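Side-chain contacts in malonyl-CoA-[acyl-carrier-protein] transacylase (Coxiella burnetii, PDB 3TQE), which probably transfers the malonyl group from malonyl-CoA to holo-acyl carrier protein, a step that supplies fatty acid synthesis: residues A[16-21]-A[68-73]; A[152-157]-A[184-189]; A[234-239]-A[248-253]. One frame throughout, in Å; residues are numbered along the deposited sequence.

Contact 1 of 3, residues A[16-21]-A[68-73]; sequences GSQHLG and PALLTA
L70 of helix 63-83 meets Q18 in the loop that follows strand 9-12, and nearly all of the contact rests on this one leucine. Along 68-73, P68 comes first; its carbonyl takes two donors from T72, the backbone N and, at 2.7 Å from P68 O, the hydroxyl T72 OG1, which arrive from opposite faces of the carbonyl plane. A69 follows, with its CB directed at the loop but packed on L60. L70 CD1 lies 3.7 Å from Q18 OE1, while L70 CD2 reaches the loop backbone, 3.8 Å from Q18 N and 4.0 Å from S17 C. The side chain of L70 is about 9 Å from that of S96, the predicted active-site serine. L71 and T72 turn to helices 111-128 and 31-44, and A73 to M22 and L23. On the loop side, Q18 has CG set between the backbone N and the carbonyl carbon (chi1 78°) and bends again at chi2, which folds the amide back over its own turn. Q18 OE1 accepts from G16 N at 2.8 Å, in the carbonyl plane on a lone pair, and NE2 is bonded to D61. No hydrogen bond joins the segments: the leucine is met by Q18 CB, the amide oxygen and the backbone of S17 and Q18. Its CD2 covers Q18 N, a buried amide with no partner in the model, so the apolar fit probably carries a polar cost.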
ATOM      1  N   GLY A  16       1.729   2.633  -7.243  1.00 18.68           N
ATOM      2  CA  GLY A  16       1.350   3.944  -7.662  1.00 19.62           C
ATOM      3  C   GLY A  16       2.290   4.967  -7.107  1.00 18.28           C
ATOM      4  O   GLY A  16       2.422   6.053  -7.674  1.00 21.62           O
ATOM      5  N   SER A  17       2.952   4.655  -5.984  1.00 16.94           N
ATOM      6  CA  SER A  17       3.835   5.605  -5.378  1.00 16.31           C
ATOM      7  C   SER A  17       5.272   5.482  -5.856  1.00 16.39           C
ATOM      8  O   SER A  17       6.116   6.261  -5.475  1.00 17.06           O
ATOM      9  CB  SER A  17       3.765   5.477  -3.864  1.00 15.75           C
ATOM     10  OG  SER A  17       2.477   5.828  -3.407  1.00 17.26           O
ATOM     11  N   GLN A  18       5.560   4.509  -6.710  1.00 16.84           N
ATOM     12  CA  GLN A  18       6.908   4.358  -7.203  1.00 18.14           C
ATOM     13  C   GLN A  18       7.189   5.295  -8.342  1.00 18.50           C
ATOM     14  O   GLN A  18       6.311   5.573  -9.156  1.00 20.59           O
ATOM     15  CB  GLN A  18       7.166   2.924  -7.693  1.00 18.52           C
ATOM     16  CG  GLN A  18       6.585   2.583  -9.079  1.00 20.76           C
ATOM     17  CD  GLN A  18       5.074   2.391  -9.106  1.00 20.19           C
ATOM     18  OE1 GLN A  18       4.418   2.401  -8.064  1.00 20.27           O
ATOM     19  NE2 GLN A  18       4.521   2.188 -10.297  1.00 23.82           N
ATOM     20  N   HIS A  19       8.417   5.771  -8.371  1.00 17.33           N
ATOM     21  CA  HIS A  19       8.904   6.577  -9.474  0.50 18.17           C
ATOM     22  C   HIS A  19      10.407   6.452  -9.591  1.00 17.77           C
ATOM     23  O   HIS A  19      11.109   6.204  -8.628  1.00 16.88           O
ATOM     24  CB  HIS A  19       8.479   8.043  -9.319  0.50 18.84           C
ATOM     25  CG  HIS A  19       8.791   8.654  -7.983  0.50 20.42           C
ATOM     26  ND1 HIS A  19       9.974   9.315  -7.723  0.50 22.18           N
ATOM     27  CD2 HIS A  19       8.045   8.768  -6.856  0.50 21.46           C
ATOM     28  CE1 HIS A  19       9.960   9.775  -6.482  0.50 21.52           C
ATOM     29  NE2 HIS A  19       8.803   9.457  -5.933  0.50 22.62           N
ATOM     30  N   LEU A  20      10.905   6.588 -10.808  1.00 17.93           N
ATOM     31  CA  LEU A  20      12.332   6.567 -10.993  1.00 18.36           C
ATOM     32  C   LEU A  20      12.962   7.670 -10.188  1.00 18.48           C
ATOM     33  O   LEU A  20      12.413   8.791 -10.095  1.00 20.07           O
ATOM     34  CB  LEU A  20      12.711   6.761 -12.459  1.00 19.67           C
ATOM     35  CG  LEU A  20      12.377   5.633 -13.403  1.00 22.60           C
ATOM     36  CD1 LEU A  20      12.845   6.033 -14.786  1.00 25.93           C
ATOM     37  CD2 LEU A  20      13.039   4.347 -12.951  1.00 25.37           C
ATOM     38  N   GLY A  21      14.084   7.345  -9.575  1.00 18.26           N
ATOM     39  CA  GLY A  21      14.831   8.280  -8.787  1.00 18.49           C
ATOM     40  C   GLY A  21      14.303   8.467  -7.395  1.00 19.17           C
ATOM     41  O   GLY A  21      14.809   9.274  -6.657  1.00 19.36           O
ATOM     42  N   PRO A  68       8.865  -5.183  -4.651  1.00 11.31           N
ATOM     43  CA  PRO A  68      10.046  -5.122  -3.798  1.00 11.52           C
ATOM     44  C   PRO A  68      10.661  -3.718  -3.736  1.00 11.35           C
ATOM     45  O   PRO A  68      11.209  -3.349  -2.712  1.00 11.24           O
ATOM     46  CB  PRO A  68      11.010  -6.138  -4.417  1.00 13.26           C
ATOM     47  CG  PRO A  68      10.480  -6.412  -5.753  1.00 14.08           C
ATOM     48  CD  PRO A  68       9.010  -6.168  -5.726  1.00 12.13           C
ATOM     49  N   ALA A  69      10.549  -2.935  -4.801  1.00 11.34           N
ATOM     50  CA  ALA A  69      11.090  -1.583  -4.814  1.00 11.23           C
ATOM     51  C   ALA A  69      10.402  -0.752  -3.745  1.00 11.33           C
ATOM     52  O   ALA A  69      11.044  -0.049  -2.982  1.00 12.11           O
ATOM     53  CB  ALA A  69      10.901  -0.949  -6.164  1.00 12.59           C
ATOM     54  N   LEU A  70       9.076  -0.821  -3.716  1.00 10.90           N
ATOM     55  CA  LEU A  70       8.332   0.002  -2.773  1.00 11.41           C
ATOM     56  C   LEU A  70       8.459  -0.510  -1.358  1.00 10.63           C
ATOM     57  O   LEU A  70       8.554   0.268  -0.401  1.00 12.04           O
ATOM     58  CB  LEU A  70       6.890   0.079  -3.176  1.00 13.36           C
ATOM     59  CG  LEU A  70       6.650   1.077  -4.284  1.00 16.79           C
ATOM     60  CD1 LEU A  70       5.197   0.930  -4.725  1.00 21.07           C
ATOM     61  CD2 LEU A  70       6.968   2.519  -3.845  1.00 20.72           C
ATOM     62  N   LEU A  71       8.473  -1.827  -1.179  1.00 10.23           N
ATOM     63  CA  LEU A  71       8.688  -2.342   0.164  1.00 10.43           C
ATOM     64  C   LEU A  71      10.016  -1.827   0.700  1.00 10.02           C
ATOM     65  O   LEU A  71      10.129  -1.372   1.845  1.00 10.75           O
ATOM     66  CB  LEU A  71       8.669  -3.866   0.174  1.00 10.45           C
ATOM     67  CG  LEU A  71       9.089  -4.506   1.477  1.00 13.19           C
ATOM     68  CD1 LEU A  71       8.055  -4.193   2.525  1.00 17.62           C
ATOM     69  CD2 LEU A  71       9.318  -6.002   1.304  1.00 16.46           C
ATOM     70  N   THR A  72      11.034  -1.875  -0.137  1.00 10.56           N
ATOM     71  CA  THR A  72      12.381  -1.467   0.258  1.00  9.55           C
ATOM     72  C   THR A  72      12.420   0.030   0.544  1.00 10.40           C
ATOM     73  O   THR A  72      12.999   0.448   1.529  1.00 11.33           O
ATOM     74  CB  THR A  72      13.387  -1.893  -0.812  1.00  9.90           C
ATOM     75  OG1 THR A  72      13.322  -3.304  -0.969  1.00 11.31           O
ATOM     76  CG2 THR A  72      14.808  -1.509  -0.412  1.00 11.22           C
ATOM     77  N   ALA A  73      11.789   0.815  -0.304  1.00 10.17           N
ATOM     78  CA  ALA A  73      11.744   2.266  -0.106  1.00 10.37           C
ATOM     79  C   ALA A  73      11.039   2.606   1.203  1.00 10.84           C
ATOM     80  O   ALA A  73      11.511   3.427   1.980  1.00 11.87           O
ATOM     81  CB  ALA A  73      11.051   2.941  -1.260  1.00 11.34           C
TER

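Contact 2 of 3, residues A[152-157]-A[184-189]; sequences ENAALG and LNMAKT
Selenomethionine M186 reaches across from helix 177-189 and lays its tip on the last turn of helix 144-155, against A154 and N153. Its CG stands beside the backbone N, anti to the carbonyl carbon (chi1 -72°), and the chain beyond CG is extended, so SE and CE are carried the full length of the side chain to the other helix. The terminal methyl M186 CE comes within 3.6 Å of A154 CA and 3.8 Å of N153 O, touching backbone as much as side chain. A154 contributes its methyl: A154 CB lies 3.9 Å from M186 CE and about as far from SE, and A154 N is also near the selenium. N153 CB borders the same atom, 4.0 Å from M186 SE. With a small alanine facing it, the long side chain can bridge backbones whose closest CA atoms, those of A154 and M186, are 7.5 Å apart. The touch is purely van der Waals and partly open to the surface. Behind it, M186 also packs on I150 and A154 on A183, while the carbonyl of A154 accepts NE of R182. The contact joins the C-terminal turns of the two helices, while L184 and A187 face strands 134-140 and 194-197 of the mixed sheet.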
ATOM      1  N   GLU A 152     -22.734  -4.469  -9.876  1.00 21.48           N
ATOM      2  CA  GLU A 152     -23.650  -5.584 -10.001  1.00 23.02           C
ATOM      3  C   GLU A 152     -24.359  -5.525 -11.346  1.00 22.02           C
ATOM      4  O   GLU A 152     -24.540  -6.550 -11.986  1.00 23.61           O
ATOM      5  CB  GLU A 152     -24.667  -5.575  -8.861  1.00 24.39           C
ATOM      6  CG  GLU A 152     -24.066  -5.907  -7.502  1.00 29.21           C
ATOM      7  CD  GLU A 152     -25.051  -5.719  -6.360  1.00 35.65           C
ATOM      8  OE1 GLU A 152     -26.232  -5.357  -6.616  1.00 40.40           O
ATOM      9  OE2 GLU A 152     -24.638  -5.933  -5.194  1.00 41.95           O
ATOM     10  N   ASN A 153     -24.745  -4.329 -11.771  1.00 21.58           N
ATOM     11  CA  ASN A 153     -25.478  -4.172 -13.036  1.00 21.59           C
ATOM     12  C   ASN A 153     -24.574  -4.311 -14.254  1.00 20.80           C
ATOM     13  O   ASN A 153     -25.004  -4.754 -15.310  1.00 21.65           O
ATOM     14  CB  ASN A 153     -26.162  -2.812 -13.086  1.00 22.80           C
ATOM     15  CG  ASN A 153     -27.294  -2.693 -12.089  1.00 26.39           C
ATOM     16  OD1 ASN A 153     -27.848  -3.701 -11.644  1.00 32.73           O
ATOM     17  ND2 ASN A 153     -27.636  -1.466 -11.734  1.00 31.51           N
ATOM     18  N   ALA A 154     -23.311  -3.929 -14.116  1.00 18.41           N
ATOM     19  CA  ALA A 154     -22.379  -3.980 -15.226  1.00 18.00           C
ATOM     20  C   ALA A 154     -21.766  -5.354 -15.434  1.00 17.01           C
ATOM     21  O   ALA A 154     -21.275  -5.654 -16.517  1.00 16.96           O
ATOM     22  CB  ALA A 154     -21.270  -2.986 -14.991  1.00 18.73           C
ATOM     23  N   ALA A 155     -21.794  -6.206 -14.419  1.00 16.45           N
ATOM     24  CA  ALA A 155     -21.009  -7.420 -14.461  1.00 16.69           C
ATOM     25  C   ALA A 155     -21.410  -8.364 -15.554  1.00 16.84           C
ATOM     26  O   ALA A 155     -20.552  -8.852 -16.259  1.00 15.91           O
ATOM     27  CB  ALA A 155     -21.013  -8.133 -13.103  1.00 17.56           C
ATOM     28  N   LEU A 156     -22.715  -8.627 -15.671  1.00 17.24           N
ATOM     29  CA  LEU A 156     -23.241  -9.460 -16.747  1.00 18.00           C
ATOM     30  C   LEU A 156     -22.467 -10.761 -16.877  1.00 18.07           C
ATOM     31  O   LEU A 156     -22.152 -11.219 -17.961  1.00 18.59           O
ATOM     32  CB  LEU A 156     -23.264  -8.665 -18.066  1.00 17.12           C
ATOM     33  CG  LEU A 156     -24.171  -7.444 -18.019  1.00 19.61           C
ATOM     34  CD1 LEU A 156     -23.961  -6.558 -19.201  1.00 20.83           C
ATOM     35  CD2 LEU A 156     -25.595  -7.869 -17.933  1.00 22.65           C
ATOM     36  N   GLY A 157     -22.161 -11.369 -15.733  1.00 18.54           N
ATOM     37  CA  GLY A 157     -21.471 -12.636 -15.724  1.00 19.27           C
ATOM     38  C   GLY A 157     -19.971 -12.603 -15.533  1.00 19.16           C
ATOM     39  O   GLY A 157     -19.337 -13.644 -15.261  1.00 21.57           O
ATOM     40  N   LEU A 184     -17.445   1.644 -15.505  1.00 12.70           N
ATOM     41  CA  LEU A 184     -16.996   3.019 -15.516  1.00 13.53           C
ATOM     42  C   LEU A 184     -17.948   3.864 -16.327  1.00 14.31           C
ATOM     43  O   LEU A 184     -18.274   4.991 -15.957  1.00 15.63           O
ATOM     44  CB  LEU A 184     -15.590   3.130 -16.083  1.00 13.10           C
ATOM     45  CG  LEU A 184     -14.478   2.508 -15.268  1.00 14.35           C
ATOM     46  CD1 LEU A 184     -13.167   2.551 -16.046  1.00 15.71           C
ATOM     47  CD2 LEU A 184     -14.363   3.129 -13.873  1.00 15.83           C
ATOM     48  N   ASN A 185     -18.410   3.320 -17.444  1.00 14.40           N
ATOM     49  CA  ASN A 185     -19.334   4.096 -18.247  1.00 15.22           C
ATOM     50  C   ASN A 185     -20.650   4.336 -17.513  1.00 16.70           C
ATOM     51  O   ASN A 185     -21.196   5.435 -17.555  1.00 17.72           O
ATOM     52  CB  ASN A 185     -19.548   3.399 -19.590  1.00 15.59           C
ATOM     53  CG  ASN A 185     -20.060   4.339 -20.625  1.00 15.73           C
ATOM     54  OD1 ASN A 185     -19.435   5.353 -20.934  1.00 20.13           O
ATOM     55  ND2 ASN A 185     -21.176   4.035 -21.150  1.00 16.85           N
HETATM   56  N   MSE A 186     -21.145   3.322 -16.801  1.00 16.53           N
HETATM   57  CA  MSE A 186     -22.336   3.500 -15.983  1.00 18.38           C
HETATM   58  C   MSE A 186     -22.101   4.505 -14.883  1.00 18.66           C
HETATM   59  O   MSE A 186     -22.983   5.278 -14.546  1.00 19.83           O
HETATM   60  CB  MSE A 186     -22.760   2.204 -15.350  1.00 20.15           C
HETATM   61  CG  MSE A 186     -23.334   1.256 -16.248  1.00 23.12           C
HETATM   62 SE   MSE A 186     -24.059  -0.231 -15.261  1.00 31.50          SE
HETATM   63  CE  MSE A 186     -24.312  -1.322 -16.769  1.00 28.32           C
ATOM     64  N   ALA A 187     -20.914   4.500 -14.295  1.00 17.88           N
ATOM     65  CA  ALA A 187     -20.643   5.454 -13.232  1.00 18.48           C
ATOM     66  C   ALA A 187     -20.738   6.872 -13.755  1.00 19.96           C
ATOM     67  O   ALA A 187     -21.284   7.740 -13.099  1.00 21.26           O
ATOM     68  CB  ALA A 187     -19.281   5.194 -12.625  1.00 18.22           C
ATOM     69  N   LYS A 188     -20.215   7.104 -14.950  1.00 21.07           N
ATOM     70  CA  LYS A 188     -20.315   8.412 -15.576  1.00 23.41           C
ATOM     71  C   LYS A 188     -21.766   8.766 -15.810  1.00 24.11           C
ATOM     72  O   LYS A 188     -22.190   9.907 -15.529  1.00 25.12           O
ATOM     73  CB  LYS A 188     -19.552   8.406 -16.890  1.00 24.22           C
ATOM     74  CG  LYS A 188     -18.124   8.809 -16.723  1.00 29.39           C
ATOM     75  CD  LYS A 188     -18.084  10.326 -16.509  1.00 33.80           C
ATOM     76  CE  LYS A 188     -16.712  10.893 -16.601  1.00 37.27           C
ATOM     77  NZ  LYS A 188     -16.710  12.310 -16.159  1.00 38.90           N
ATOM     78  N   THR A 189     -22.535   7.782 -16.263  1.00 24.41           N
ATOM     79  CA  THR A 189     -23.953   7.950 -16.503  1.00 26.35           C
ATOM     80  C   THR A 189     -24.694   8.351 -15.228  1.00 27.39           C
ATOM     81  O   THR A 189     -25.605   9.182 -15.255  1.00 29.08           O
ATOM     82  CB  THR A 189     -24.546   6.689 -17.156  1.00 26.04           C
ATOM     83  OG1 THR A 189     -23.768   6.355 -18.319  1.00 26.39           O
ATOM     84  CG2 THR A 189     -25.974   6.915 -17.572  1.00 28.45           C
TER

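Contact 3 of 3, residues A[234-239]-A[248-253]; sequences HNVDVV and RGALIK. With GLY (glycine), chain C.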
ATOM      1  N   HIS A 234      -4.994  -4.200   9.386  1.00 12.63           N
ATOM      2  CA  HIS A 234      -5.050  -4.855   8.084  1.00 12.45           C
ATOM      3  C   HIS A 234      -6.143  -4.320   7.187  1.00 13.36           C
ATOM      4  O   HIS A 234      -7.226  -3.981   7.620  1.00 13.91           O
ATOM      5  CB  HIS A 234      -5.248  -6.341   8.283  1.00 12.80           C
ATOM      6  CG  HIS A 234      -4.059  -7.009   8.860  1.00 13.89           C
ATOM      7  ND1 HIS A 234      -3.036  -7.497   8.073  1.00 17.61           N
ATOM      8  CD2 HIS A 234      -3.685  -7.212  10.145  1.00 18.55           C
ATOM      9  CE1 HIS A 234      -2.097  -8.006   8.858  1.00 19.53           C
ATOM     10  NE2 HIS A 234      -2.468  -7.847  10.118  1.00 19.16           N
ATOM     11  N   ASN A 235      -5.830  -4.320   5.911  1.00 13.63           N
ATOM     12  CA  ASN A 235      -6.707  -3.807   4.878  1.00 14.10           C
ATOM     13  C   ASN A 235      -8.003  -4.548   4.766  1.00 14.66           C
ATOM     14  O   ASN A 235      -9.011  -3.965   4.372  1.00 15.10           O
ATOM     15  CB  ASN A 235      -6.034  -3.935   3.517  1.00 15.13           C
ATOM     16  CG  ASN A 235      -4.888  -2.982   3.307  1.00 14.88           C
ATOM     17  OD1 ASN A 235      -4.664  -1.979   4.035  1.00 17.30           O
ATOM     18  ND2 ASN A 235      -4.172  -3.262   2.250  1.00 11.49           N
ATOM     19  N   VAL A 236      -7.952  -5.849   4.982  1.00 14.94           N
ATOM     20  CA  VAL A 236      -9.081  -6.674   4.610  1.00 15.73           C
ATOM     21  C   VAL A 236     -10.174  -6.588   5.622  1.00 16.12           C
ATOM     22  O   VAL A 236     -11.355  -6.652   5.254  1.00 17.87           O
ATOM     23  CB  VAL A 236      -8.636  -8.127   4.366  1.00 16.81           C
ATOM     24  CG1 VAL A 236      -8.166  -8.777   5.623  1.00 17.44           C
ATOM     25  CG2 VAL A 236      -9.714  -8.918   3.702  1.00 20.64           C
ATOM     26  N   ASP A 237      -9.803  -6.400   6.886  1.00 16.13           N
ATOM     27  CA  ASP A 237     -10.762  -6.427   7.978  1.00 16.76           C
ATOM     28  C   ASP A 237     -10.724  -5.258   8.941  1.00 15.85           C
ATOM     29  O   ASP A 237     -11.523  -5.181   9.889  1.00 16.74           O
ATOM     30  CB  ASP A 237     -10.641  -7.755   8.721  1.00 18.05           C
ATOM     31  CG  ASP A 237      -9.267  -8.040   9.214  1.00 19.90           C
ATOM     32  OD1 ASP A 237      -8.402  -7.149   9.147  1.00 21.53           O
ATOM     33  OD2 ASP A 237      -9.020  -9.208   9.612  1.00 25.13           O
ATOM     34  N   VAL A 238      -9.789  -4.342   8.730  1.00 14.35           N
ATOM     35  CA  VAL A 238      -9.700  -3.138   9.511  1.00 15.02           C
ATOM     36  C   VAL A 238      -9.488  -3.428  10.999  1.00 14.95           C
ATOM     37  O   VAL A 238     -10.006  -2.744  11.868  1.00 16.29           O
ATOM     38  CB  VAL A 238     -10.907  -2.207   9.298  1.00 14.14           C
ATOM     39  CG1 VAL A 238     -10.556  -0.780   9.685  1.00 17.55           C
ATOM     40  CG2 VAL A 238     -11.395  -2.236   7.833  1.00 17.89           C
ATOM     41  N   VAL A 239      -8.691  -4.426  11.278  1.00 15.15           N
ATOM     42  CA  VAL A 239      -8.252  -4.701  12.635  1.00 15.89           C
ATOM     43  C   VAL A 239      -6.829  -5.182  12.651  1.00 14.97           C
ATOM     44  O   VAL A 239      -6.282  -5.598  11.641  1.00 13.65           O
ATOM     45  CB  VAL A 239      -9.134  -5.708  13.350  1.00 17.41           C
ATOM     46  CG1 VAL A 239     -10.562  -5.206  13.453  1.00 20.02           C
ATOM     47  CG2 VAL A 239      -9.073  -6.984  12.655  1.00 17.94           C
ATOM     48  N   ARG A 248      -1.356 -14.435   8.418  1.00 13.62           N
ATOM     49  CA  ARG A 248      -1.273 -15.087   7.121  1.00 14.20           C
ATOM     50  C   ARG A 248      -2.603 -15.028   6.409  1.00 14.19           C
ATOM     51  O   ARG A 248      -2.668 -14.701   5.232  1.00 14.50           O
ATOM     52  CB  ARG A 248      -0.872 -16.542   7.251  1.00 15.73           C
ATOM     53  CG  ARG A 248       0.534 -16.755   7.720  1.00 16.05           C
ATOM     54  CD  ARG A 248       0.933 -18.229   7.673  1.00 17.58           C
ATOM     55  NE  ARG A 248       2.349 -18.309   8.018  1.00 15.87           N
ATOM     56  CZ  ARG A 248       2.827 -18.502   9.244  1.00 16.28           C
ATOM     57  NH1 ARG A 248       2.020 -18.740  10.276  1.00 16.78           N
ATOM     58  NH2 ARG A 248       4.122 -18.492   9.445  1.00 19.00           N
ATOM     59  N   GLY A 249      -3.683 -15.374   7.101  1.00 13.93           N
ATOM     60  CA  GLY A 249      -4.986 -15.320   6.487  1.00 14.46           C
ATOM     61  C   GLY A 249      -5.324 -13.941   5.959  1.00 13.90           C
ATOM     62  O   GLY A 249      -5.917 -13.818   4.884  1.00 15.22           O
ATOM     63  N   ALA A 250      -4.986 -12.910   6.730  1.00 13.20           N
ATOM     64  CA  ALA A 250      -5.292 -11.556   6.339  1.00 12.66           C
ATOM     65  C   ALA A 250      -4.542 -11.153   5.082  1.00 12.85           C
ATOM     66  O   ALA A 250      -5.084 -10.476   4.219  1.00 13.89           O
ATOM     67  CB  ALA A 250      -4.988 -10.603   7.473  1.00 13.47           C
ATOM     68  N   LEU A 251      -3.298 -11.572   4.985  1.00 13.13           N
ATOM     69  CA  LEU A 251      -2.477 -11.235   3.828  1.00 13.37           C
ATOM     70  C   LEU A 251      -2.937 -11.947   2.585  1.00 13.61           C
ATOM     71  O   LEU A 251      -2.890 -11.400   1.491  1.00 15.04           O
ATOM     72  CB  LEU A 251      -1.007 -11.538   4.076  1.00 13.48           C
ATOM     73  CG  LEU A 251      -0.371 -10.651   5.142  1.00 15.03           C
ATOM     74  CD1 LEU A 251       0.998 -11.198   5.470  1.00 17.03           C
ATOM     75  CD2 LEU A 251      -0.306  -9.172   4.688  1.00 15.62           C
ATOM     76  N   ILE A 252      -3.409 -13.172   2.734  1.00 13.07           N
ATOM     77  CA  ILE A 252      -3.865 -13.904   1.571  1.00 13.80           C
ATOM     78  C   ILE A 252      -5.231 -13.374   1.139  1.00 14.10           C
ATOM     79  O   ILE A 252      -5.482 -13.147  -0.033  1.00 15.21           O
ATOM     80  CB  ILE A 252      -3.885 -15.402   1.854  1.00 13.43           C
ATOM     81  CG1 ILE A 252      -2.449 -15.905   2.099  1.00 14.95           C
ATOM     82  CG2 ILE A 252      -4.572 -16.145   0.725  1.00 14.76           C
ATOM     83  CD1 ILE A 252      -1.463 -15.602   0.984  1.00 17.36           C
ATOM     84  N   LYS A 253      -6.123 -13.153   2.090  1.00 13.23           N
ATOM     85  CA  LYS A 253      -7.445 -12.619   1.765  1.00 14.47           C
ATOM     86  C   LYS A 253      -7.364 -11.235   1.145  1.00 14.18           C
ATOM     87  O   LYS A 253      -8.200 -10.866   0.347  1.00 13.35           O
ATOM     88  CB  LYS A 253      -8.328 -12.618   3.009  1.00 15.39           C
ATOM     89  CG  LYS A 253      -9.820 -12.397   2.729  1.00 18.49           C
ATOM     90  CD  LYS A 253     -10.645 -12.490   4.032  1.00 21.32           C
ATOM     91  CE  LYS A 253     -12.135 -12.320   3.771  1.00 23.27           C
ATOM     92  NZ  LYS A 253     -12.957 -12.486   5.023  1.00 24.73           N
TER
HETATM   93  N   GLY C 315       6.280 -17.673  14.336  1.00 33.12           N
HETATM   94  CA  GLY C 315       5.057 -18.535  14.247  1.00 32.43           C
HETATM   95  C   GLY C 315       4.686 -18.798  12.807  1.00 31.62           C
HETATM   96  O   GLY C 315       5.409 -18.313  11.911  1.00 29.81           O
HETATM   97  OXT GLY C 315       3.656 -19.475  12.522  1.00 30.48           O
HETATM   98  O   HOH W   1      -5.278  -7.403   4.915  1.00 18.02           O
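A methyl group against the face of an imidazole is the striking feature here: A250 CB sits over one face of the H234 ring in a CH-pi contact, 4.0 Å from the centroid and 25° off the normal, displaced toward the ND1 side. The setting is the acyl transferase fold, where the loop 234-239 lies against helix 244-254. The ring is also fixed through ND1, which hydrogen-bonds to E99 of helix 97-105, the helix that starts next to the predicted active-site S96. V236 splits its two methyls between A250 and K253: V236 CG1 lies 3.8 Å from A250 O, and V236 CG2 touches K253 CG at 3.6 Å. The lysine chain, fully extended, passes V236 at about a right angle, and its CG and CD methylenes lie against V236 CG2. Where the backbones come closest, at V236 and A250, a water bridges them, accepting from V236 N and donating to A250 O, in place of any direct hydrogen bond. R248, at the start of the same segment, has its CB directed away from the loop. Its long side chain runs to a bound glycine, whose carboxylate it holds in a bidentate pair of hydrogen bonds; NE and NH2 also bond to the carbonyls of I220 and I223. The two bonds are nearly equal, R248 NH1 to OXT of the glycine at 2.9 Å and R248 NH2 to its O at 2.8 Å.

In the fold
From the N terminus, contact 1 closes first, bringing the loop after strand 9-12 of the parallel sheet onto helix 63-83 across a largely helical excursion. Contact 2 opens only later, closing a mostly stranded passage by pairing helix 144-155 with helix 177-189 beside the mixed sheet. Contact 3 follows, a short local closure in which the loop before helix 244-254 folds back on that helix. The three are in series: none nests in or crosses another. Contacts 1 and 3 lie on opposite sides of the chain's centre, their nearest atoms about 10 Å apart, whereas contact 2 is peripheral, its nearest atoms about 17 Å from either.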